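Local coordinates for protein WipB (PDB 5NNY) that acts as a translocated serine/threonine phosphatase effector that targets the host lysosomal nutrient-sensing machinery, this chain being its phosphatase domain, at residues 190-195 and 245-250; 215-220 and 226-231; 278-283 and 288-293. One frame throughout, in Å; residues are numbered along the deposited sequence. Where two conformers were deposited one is given.

Interaction 1: residues 190-195 and 245-250; sequences LKIISY and KKFAEK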
# COMPACT_ATOMS: atom_id res chain seq x y z
N LEU A 190 5.05 -2.95 5.36
CA LEU A 190 5.30 -3.08 3.94
C LEU A 190 6.17 -4.31 3.66
O LEU A 190 7.12 -4.61 4.39
CB LEU A 190 6.01 -1.82 3.45
CG LEU A 190 5.73 -1.08 2.15
CD1 LEU A 190 4.25 -1.07 1.77
CD2 LEU A 190 6.27 0.36 2.26
N LYS A 191 5.83 -5.01 2.59
CA LYS A 191 6.63 -6.13 2.08
C LYS A 191 6.67 -5.99 0.57
O LYS A 191 5.69 -5.59 -0.05
CB LYS A 191 6.02 -7.49 2.45
CG LYS A 191 5.76 -7.68 3.93
CD LYS A 191 6.71 -8.68 4.52
CE LYS A 191 6.26 -9.14 5.90
NZ LYS A 191 5.28 -10.27 5.81
N ILE A 192 7.82 -6.32 -0.03
CA ILE A 192 7.89 -6.35 -1.49
C ILE A 192 7.08 -7.51 -2.03
O ILE A 192 6.26 -7.36 -2.94
CB ILE A 192 9.35 -6.45 -1.98
CG1 ILE A 192 10.24 -5.37 -1.38
CG2 ILE A 192 9.40 -6.36 -3.51
CD1 ILE A 192 11.67 -5.49 -1.87
N ILE A 193 7.33 -8.70 -1.48
CA ILE A 193 6.59 -9.90 -1.83
C ILE A 193 6.32 -10.62 -0.52
O ILE A 193 6.96 -10.36 0.51
CB ILE A 193 7.34 -10.82 -2.82
CG1 ILE A 193 8.74 -11.15 -2.29
CG2 ILE A 193 7.43 -10.19 -4.21
CD1 ILE A 193 9.51 -12.13 -3.15
N SER A 194 5.36 -11.55 -0.55
CA SER A 194 4.99 -12.30 0.65
C SER A 194 4.61 -13.72 0.25
O SER A 194 4.67 -14.08 -0.94
CB SER A 194 3.86 -11.60 1.41
OG SER A 194 3.68 -12.24 2.66
N TYR A 195 4.21 -14.53 1.23
CA TYR A 195 3.90 -15.92 0.92
C TYR A 195 3.02 -16.56 2.00
O TYR A 195 2.97 -16.12 3.15
CB TYR A 195 5.18 -16.75 0.73
CG TYR A 195 6.03 -16.83 1.97
CD1 TYR A 195 5.73 -17.74 2.98
CD2 TYR A 195 7.12 -15.98 2.14
CE1 TYR A 195 6.48 -17.79 4.13
CE2 TYR A 195 7.88 -16.03 3.28
CZ TYR A 195 7.56 -16.94 4.27
OH TYR A 195 8.32 -16.98 5.41
N LYS A 245 13.64 -8.69 4.95
CA LYS A 245 14.41 -8.13 6.06
C LYS A 245 15.30 -7.00 5.58
O LYS A 245 15.39 -5.96 6.23
CB LYS A 245 15.26 -9.20 6.74
CG LYS A 245 16.09 -8.67 7.92
CD LYS A 245 17.00 -9.75 8.50
CE LYS A 245 17.63 -9.32 9.83
NZ LYS A 245 18.58 -10.34 10.37
N LYS A 246 15.99 -7.21 4.46
CA LYS A 246 16.78 -6.14 3.87
C LYS A 246 15.90 -4.97 3.47
O LYS A 246 16.29 -3.81 3.63
CB LYS A 246 17.57 -6.67 2.66
CG LYS A 246 18.67 -7.67 3.02
CD LYS A 246 19.71 -6.98 3.90
CE LYS A 246 20.94 -7.83 4.11
NZ LYS A 246 20.60 -9.15 4.67
N PHE A 247 14.70 -5.25 2.95
CA PHE A 247 13.80 -4.17 2.56
C PHE A 247 13.39 -3.35 3.77
O PHE A 247 13.36 -2.11 3.71
CB PHE A 247 12.56 -4.73 1.83
CG PHE A 247 11.57 -3.67 1.44
CD1 PHE A 247 11.80 -2.88 0.31
CD2 PHE A 247 10.44 -3.43 2.19
CE1 PHE A 247 10.89 -1.89 -0.06
CE2 PHE A 247 9.54 -2.44 1.83
CZ PHE A 247 9.77 -1.68 0.71
N ALA A 248 13.07 -4.03 4.88
CA ALA A 248 12.70 -3.34 6.11
C ALA A 248 13.83 -2.46 6.63
O ALA A 248 13.56 -1.42 7.23
CB ALA A 248 12.28 -4.35 7.17
N GLU A 249 15.08 -2.86 6.42
CA GLU A 249 16.19 -1.98 6.79
C GLU A 249 16.17 -0.70 5.96
O GLU A 249 16.44 0.38 6.48
CB GLU A 249 17.52 -2.70 6.64
CG GLU A 249 17.74 -3.74 7.73
CD GLU A 249 18.88 -4.69 7.43
OE1 GLU A 249 19.01 -5.71 8.15
OE2 GLU A 249 19.66 -4.42 6.49
N LYS A 250 15.87 -0.82 4.66
CA LYS A 250 15.69 0.37 3.83
C LYS A 250 14.52 1.20 4.31
O LYS A 250 14.58 2.43 4.31
CB LYS A 250 15.46 -0.01 2.37
CG LYS A 250 16.58 -0.76 1.68
CD LYS A 250 17.84 0.06 1.54
CE LYS A 250 18.94 -0.79 0.92
NZ LYS A 250 20.26 -0.13 1.03
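Phe247 of helix 233-253 meets Leu190, on strand 190-198, with its ring edge and Ile192, at the break in that strand, with one face. Ile192 comes over that face: its CG1 lies 3.7 Å from the centroid of the Phe247 ring, 24° off the normal, a CH-pi contact displaced toward the rim at CD1. Ile192 was modelled in two conformers, so the finer details of this approach are less certain. Leu190 sits at the edge instead, its CB in the ring plane and 3.9 Å from Phe247 CE2. With chi1 at 178°, CG of Phe247 is anti to the backbone N, which carries the ring off the helix toward the strand and its break. No hydrogen bond crosses directly between residues 190-195 and 245-250. This is sheet-to-helix packing within the calcineurin-like phosphoesterase fold: strand 190-198 belongs to the six-stranded mixed sheet, and helix 233-253 packs against it where a short irregular loop interrupts the strand. At that break Asn244, one turn before Ala248 on the same helix, hydrogen-bonds to the main chain with both ends of its amide, OD1 taking the N-H of Ile192 and ND2 giving to the carbonyl of Ile193. Helix 214-224 also touches Ile192, through Leu220 and Phe224, while Ile256 and Leu259 from a following loop reach Phe247.

Interaction 2: residues 215-220 and 226-231; sequences NHIRGL and VPYSEE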
# COMPACT_ATOMS: atom_id res chain seq x y z
N ASN A 215 12.07 -15.58 -11.39
CA ASN A 215 13.18 -14.77 -11.87
C ASN A 215 13.24 -13.43 -11.14
O ASN A 215 14.32 -12.92 -10.85
CB ASN A 215 13.08 -14.56 -13.38
CG ASN A 215 11.68 -14.15 -13.83
OD1 ASN A 215 10.70 -14.81 -13.49
ND2 ASN A 215 11.59 -13.05 -14.58
N HIS A 216 12.07 -12.85 -10.84
CA HIS A 216 12.05 -11.59 -10.08
C HIS A 216 12.59 -11.80 -8.67
O HIS A 216 13.32 -10.95 -8.14
CB HIS A 216 10.62 -11.03 -10.00
CG HIS A 216 10.08 -10.54 -11.30
ND1 HIS A 216 9.44 -11.36 -12.20
CD2 HIS A 216 10.09 -9.30 -11.85
CE1 HIS A 216 9.08 -10.65 -13.26
NE2 HIS A 216 9.46 -9.39 -13.06
N ILE A 217 12.21 -12.90 -8.02
CA ILE A 217 12.67 -13.16 -6.66
C ILE A 217 14.18 -13.35 -6.65
O ILE A 217 14.88 -12.86 -5.76
CB ILE A 217 11.91 -14.37 -6.08
CG1 ILE A 217 10.41 -14.10 -6.15
CG2 ILE A 217 12.36 -14.68 -4.65
CD1 ILE A 217 9.56 -15.30 -5.77
N ARG A 218 14.71 -14.04 -7.66
CA ARG A 218 16.16 -14.18 -7.77
C ARG A 218 16.82 -12.83 -7.97
O ARG A 218 17.88 -12.55 -7.38
CB ARG A 218 16.49 -15.13 -8.93
CG ARG A 218 17.99 -15.41 -9.10
CD ARG A 218 18.27 -16.22 -10.36
NE ARG A 218 17.71 -17.57 -10.27
CZ ARG A 218 18.37 -18.61 -9.78
NH1 ARG A 218 19.61 -18.45 -9.34
NH2 ARG A 218 17.79 -19.80 -9.72
N GLY A 219 16.23 -11.97 -8.79
CA GLY A 219 16.78 -10.64 -8.97
C GLY A 219 16.75 -9.81 -7.70
O GLY A 219 17.68 -9.06 -7.41
N LEU A 220 15.67 -9.95 -6.92
CA LEU A 220 15.55 -9.22 -5.66
C LEU A 220 16.60 -9.69 -4.66
O LEU A 220 17.24 -8.87 -3.99
CB LEU A 220 14.14 -9.38 -5.08
CG LEU A 220 13.00 -8.69 -5.85
CD1 LEU A 220 11.63 -9.24 -5.47
CD2 LEU A 220 13.03 -7.17 -5.58
N VAL A 226 21.46 -10.99 -0.67
CA VAL A 226 21.14 -12.12 0.20
C VAL A 226 21.17 -13.37 -0.67
O VAL A 226 20.96 -13.30 -1.89
CB VAL A 226 19.78 -11.94 0.91
CG1 VAL A 226 19.84 -10.80 1.90
CG2 VAL A 226 18.66 -11.72 -0.11
N PRO A 227 21.43 -14.53 -0.07
CA PRO A 227 21.45 -15.77 -0.86
C PRO A 227 20.07 -16.13 -1.38
O PRO A 227 19.08 -16.05 -0.66
CB PRO A 227 21.96 -16.82 0.14
CG PRO A 227 22.58 -16.04 1.24
CD PRO A 227 21.81 -14.77 1.33
N TYR A 228 20.02 -16.50 -2.65
CA TYR A 228 18.81 -17.03 -3.27
C TYR A 228 18.87 -18.55 -3.22
O TYR A 228 19.83 -19.15 -3.70
CB TYR A 228 18.66 -16.56 -4.72
CG TYR A 228 17.45 -17.18 -5.40
CD1 TYR A 228 16.17 -16.65 -5.21
CD2 TYR A 228 17.57 -18.31 -6.22
CE1 TYR A 228 15.06 -17.20 -5.82
CE2 TYR A 228 16.47 -18.87 -6.85
CZ TYR A 228 15.21 -18.32 -6.63
OH TYR A 228 14.09 -18.87 -7.23
N SER A 229 17.84 -19.17 -2.65
CA SER A 229 17.73 -20.62 -2.63
C SER A 229 16.31 -21.02 -3.00
O SER A 229 15.35 -20.48 -2.45
CB SER A 229 18.10 -21.22 -1.27
OG SER A 229 17.83 -22.62 -1.23
N GLU A 230 16.19 -21.95 -3.95
CA GLU A 230 14.90 -22.50 -4.36
C GLU A 230 14.89 -24.02 -4.25
O GLU A 230 14.24 -24.70 -5.06
CB GLU A 230 14.55 -22.08 -5.79
CG GLU A 230 15.62 -22.47 -6.81
CD GLU A 230 15.18 -22.19 -8.24
OE1 GLU A 230 15.69 -22.85 -9.16
OE2 GLU A 230 14.31 -21.30 -8.43
N GLU A 231 15.61 -24.56 -3.27
CA GLU A 231 15.73 -26.01 -3.18
C GLU A 231 14.45 -26.67 -2.69
O GLU A 231 14.32 -27.89 -2.82
CB GLU A 231 16.91 -26.38 -2.28
CG GLU A 231 18.25 -26.10 -2.92
CD GLU A 231 18.31 -26.59 -4.36
OE1 GLU A 231 18.26 -27.82 -4.56
OE2 GLU A 231 18.39 -25.75 -5.29
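Arg218 lies across one face of the Tyr228 ring, its side chain at about a right angle to that of the tyrosine. The setting is the loop joining helix 214-224 to helix 233-253 in this calcineurin-like phosphatase domain: residues 226-231 have no regular structure and run back beside helix 214-224 before helix 233-253 begins. The aliphatic base of the arginine makes the central contact. CB of Arg218 stands over the middle of the Tyr228 ring, 3.9 Å from its centroid and only 7° off the normal, a CH-pi contact. Further out, the arginine chain bends at chi3 (-66°), bringing one face of the guanidinium against the CE2 side of the ring, off the ring's centre, where Arg218 NH2 is 3.3 Å from Tyr228 CE2. The two planes are 50° apart, too steeply inclined for a parallel stack. Ile217 uses another side of the tyrosine: its CG2 lies in the ring plane at the edge, 3.9 Å from Tyr228 CE1. Leu236 and Thr239 of helix 233-253 also touch Tyr228, so the tyrosine is in contact with both helices. Glu230 joins the two polar ends. Its OE2 accepts a hydrogen bond from Tyr228 OH at 2.7 Å, met on the anti side of the carboxylate and somewhat above its plane; this bond ties the ring's hydroxyl end to its own loop and probably limits the movement of both groups. The other oxygen faces the arginine. Carboxylate and guanidinium stand nearly perpendicular, and the pairing is a long salt bridge, with Glu230 OE1 at the edge of the guanidinium, 3.7 Å from Arg218 NH2.

Interaction 3: residues 278-283 and 288-293; sequences DEVVAA and REYGDL
Tyr290 folds back over helix 280-286, placing its ring on Val280 and its CB against Ala283. The apolar contacts carry most of this meeting. CG2 of Val280 lies over the centre of the Tyr290 ring, 3.7 Å from the centroid and 11° off the normal, as a CH-pi contact. The valine CB reaches the same ring toward its hydroxyl end, 3.7 Å from Tyr290 CE1. Tyr290 CG is anti to the backbone N (chi1 -177°), which stretches the ring from the loop across the helix toward its first turn. Ala283, about one turn after Val280, packs its CB 4.1 Å from Tyr290 CB.

The polar contact across the segments is one backbone hydrogen bond. Arg288 N donates to Ala283 O at 3.0 Å, the N-H turned to the acceptor at 152° and meeting a carbonyl lone pair in the carbonyl plane. At the other end of the helix, Glu279 occupies the N-cap position and its O accepts the bond from Ala283 N at 2.7 Å; its carboxylate has a salt bridge to Arg267. The side chain of Arg288 leads away from the helix, and its NE is held by the carbonyl of Gly268. Asn275 OD1 in turn receives Gly291 N, fixing the loop beyond the tyrosine.

A bond from an N-H to the carbonyl five residues earlier, as between Arg288 and Ala283, has the spacing of the 6→1 bond of a Schellman motif, so such a C-cap probably ends helix 280-286, after which the chain doubles back along the helix on its way to strand 301-306 of the central sheet.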
# COMPACT_ATOMS: atom_id res chain seq x y z
N ASP A 278 19.58 -3.63 -11.67
CA ASP A 278 19.25 -2.52 -10.78
C ASP A 278 17.78 -2.12 -10.87
O ASP A 278 17.30 -1.37 -10.01
CB ASP A 278 20.14 -1.30 -11.09
CG ASP A 278 19.99 -0.78 -12.52
OD1 ASP A 278 19.87 -1.61 -13.45
OD2 ASP A 278 20.01 0.45 -12.70
N GLU A 279 17.06 -2.61 -11.87
CA GLU A 279 15.67 -2.25 -12.11
C GLU A 279 14.70 -3.25 -11.50
O GLU A 279 13.49 -3.15 -11.74
CB GLU A 279 15.41 -2.15 -13.62
CG GLU A 279 16.36 -1.21 -14.35
CD GLU A 279 16.12 -1.15 -15.87
OE1 GLU A 279 15.97 -0.03 -16.40
OE2 GLU A 279 16.08 -2.22 -16.51
N VAL A 280 15.19 -4.22 -10.72
CA VAL A 280 14.35 -5.37 -10.36
C VAL A 280 13.21 -4.96 -9.43
O VAL A 280 12.11 -5.53 -9.47
CB VAL A 280 15.21 -6.50 -9.76
CG1 VAL A 280 15.75 -6.12 -8.38
CG2 VAL A 280 14.40 -7.79 -9.69
N VAL A 281 13.42 -3.93 -8.59
CA VAL A 281 12.30 -3.46 -7.77
C VAL A 281 11.24 -2.82 -8.66
O VAL A 281 10.05 -3.10 -8.53
CB VAL A 281 12.80 -2.50 -6.67
CG1 VAL A 281 11.61 -1.89 -5.91
CG2 VAL A 281 13.69 -3.22 -5.67
N ALA A 282 11.66 -1.97 -9.60
CA ALA A 282 10.69 -1.42 -10.55
C ALA A 282 10.00 -2.54 -11.33
O ALA A 282 8.77 -2.53 -11.49
CB ALA A 282 11.39 -0.44 -11.51
N ALA A 283 10.77 -3.52 -11.80
CA ALA A 283 10.19 -4.64 -12.55
C ALA A 283 9.17 -5.40 -11.70
O ALA A 283 8.12 -5.81 -12.20
CB ALA A 283 11.31 -5.57 -13.01
N ARG A 288 6.75 -6.19 -14.85
CA ARG A 288 7.35 -6.16 -16.18
C ARG A 288 8.43 -7.23 -16.33
O ARG A 288 8.94 -7.77 -15.35
CB ARG A 288 7.97 -4.79 -16.47
CG ARG A 288 7.02 -3.63 -16.29
CD ARG A 288 5.76 -3.83 -17.12
NE ARG A 288 4.90 -2.66 -17.04
CZ ARG A 288 3.60 -2.66 -17.30
NH1 ARG A 288 3.00 -3.78 -17.68
NH2 ARG A 288 2.90 -1.53 -17.19
N GLU A 289 8.81 -7.46 -17.58
CA GLU A 289 9.77 -8.52 -17.89
C GLU A 289 11.10 -8.30 -17.20
O GLU A 289 11.69 -7.22 -17.28
CB GLU A 289 9.98 -8.63 -19.41
CG GLU A 289 10.99 -9.72 -19.80
CD GLU A 289 10.85 -10.22 -21.24
OE1 GLU A 289 11.33 -11.33 -21.53
OE2 GLU A 289 10.24 -9.52 -22.08
N TYR A 290 11.59 -9.34 -16.53
CA TYR A 290 12.90 -9.32 -15.89
C TYR A 290 13.62 -10.60 -16.32
O TYR A 290 13.72 -11.57 -15.58
CB TYR A 290 12.77 -9.20 -14.35
CG TYR A 290 14.11 -9.11 -13.66
CD1 TYR A 290 14.84 -7.93 -13.69
CD2 TYR A 290 14.67 -10.21 -13.03
CE1 TYR A 290 16.07 -7.84 -13.10
CE2 TYR A 290 15.91 -10.13 -12.44
CZ TYR A 290 16.60 -8.94 -12.46
OH TYR A 290 17.82 -8.86 -11.86
N GLY A 291 14.11 -10.60 -17.56
CA GLY A 291 14.55 -11.85 -18.14
C GLY A 291 13.37 -12.78 -18.39
O GLY A 291 12.20 -12.39 -18.35
N ASP A 292 13.71 -14.05 -18.65
CA ASP A 292 12.68 -15.04 -18.95
C ASP A 292 11.80 -15.29 -17.72
O ASP A 292 12.30 -15.55 -16.62
CB ASP A 292 13.33 -16.35 -19.41
CG ASP A 292 13.93 -16.25 -20.80
OD1 ASP A 292 13.49 -15.40 -21.59
OD2 ASP A 292 14.85 -17.05 -21.09
N LEU A 293 10.49 -15.22 -17.92
CA LEU A 293 9.55 -15.43 -16.83
C LEU A 293 9.56 -16.90 -16.44
O LEU A 293 9.32 -17.77 -17.28
CB LEU A 293 8.14 -15.01 -17.26
CG LEU A 293 7.02 -15.10 -16.21
CD1 LEU A 293 7.32 -14.15 -15.05
CD2 LEU A 293 5.67 -14.76 -16.83

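How the interactions relate
Interaction 2 is central to the group, its centre about 14 Å from that of interaction 1 and about 13 Å from that of interaction 3; interactions 1 and 3 are about 17 Å apart between centres and do not touch. Along the chain, interaction 2 is nested inside the loop closed by interaction 1, and interaction 3 follows both. Helix 214-224 joins the break in strand 190-198 on one side to the loop 288-293 on another. Toward interaction 1, Ile217 CG1 packs 3.7 Å from Ile193 CD1. Toward interaction 3 the join is polar, with Asn215 ND2 2.8 Å from Tyr290 O and His216 NE2 2.9 Å from Arg288 O, both probable hydrogen bonds.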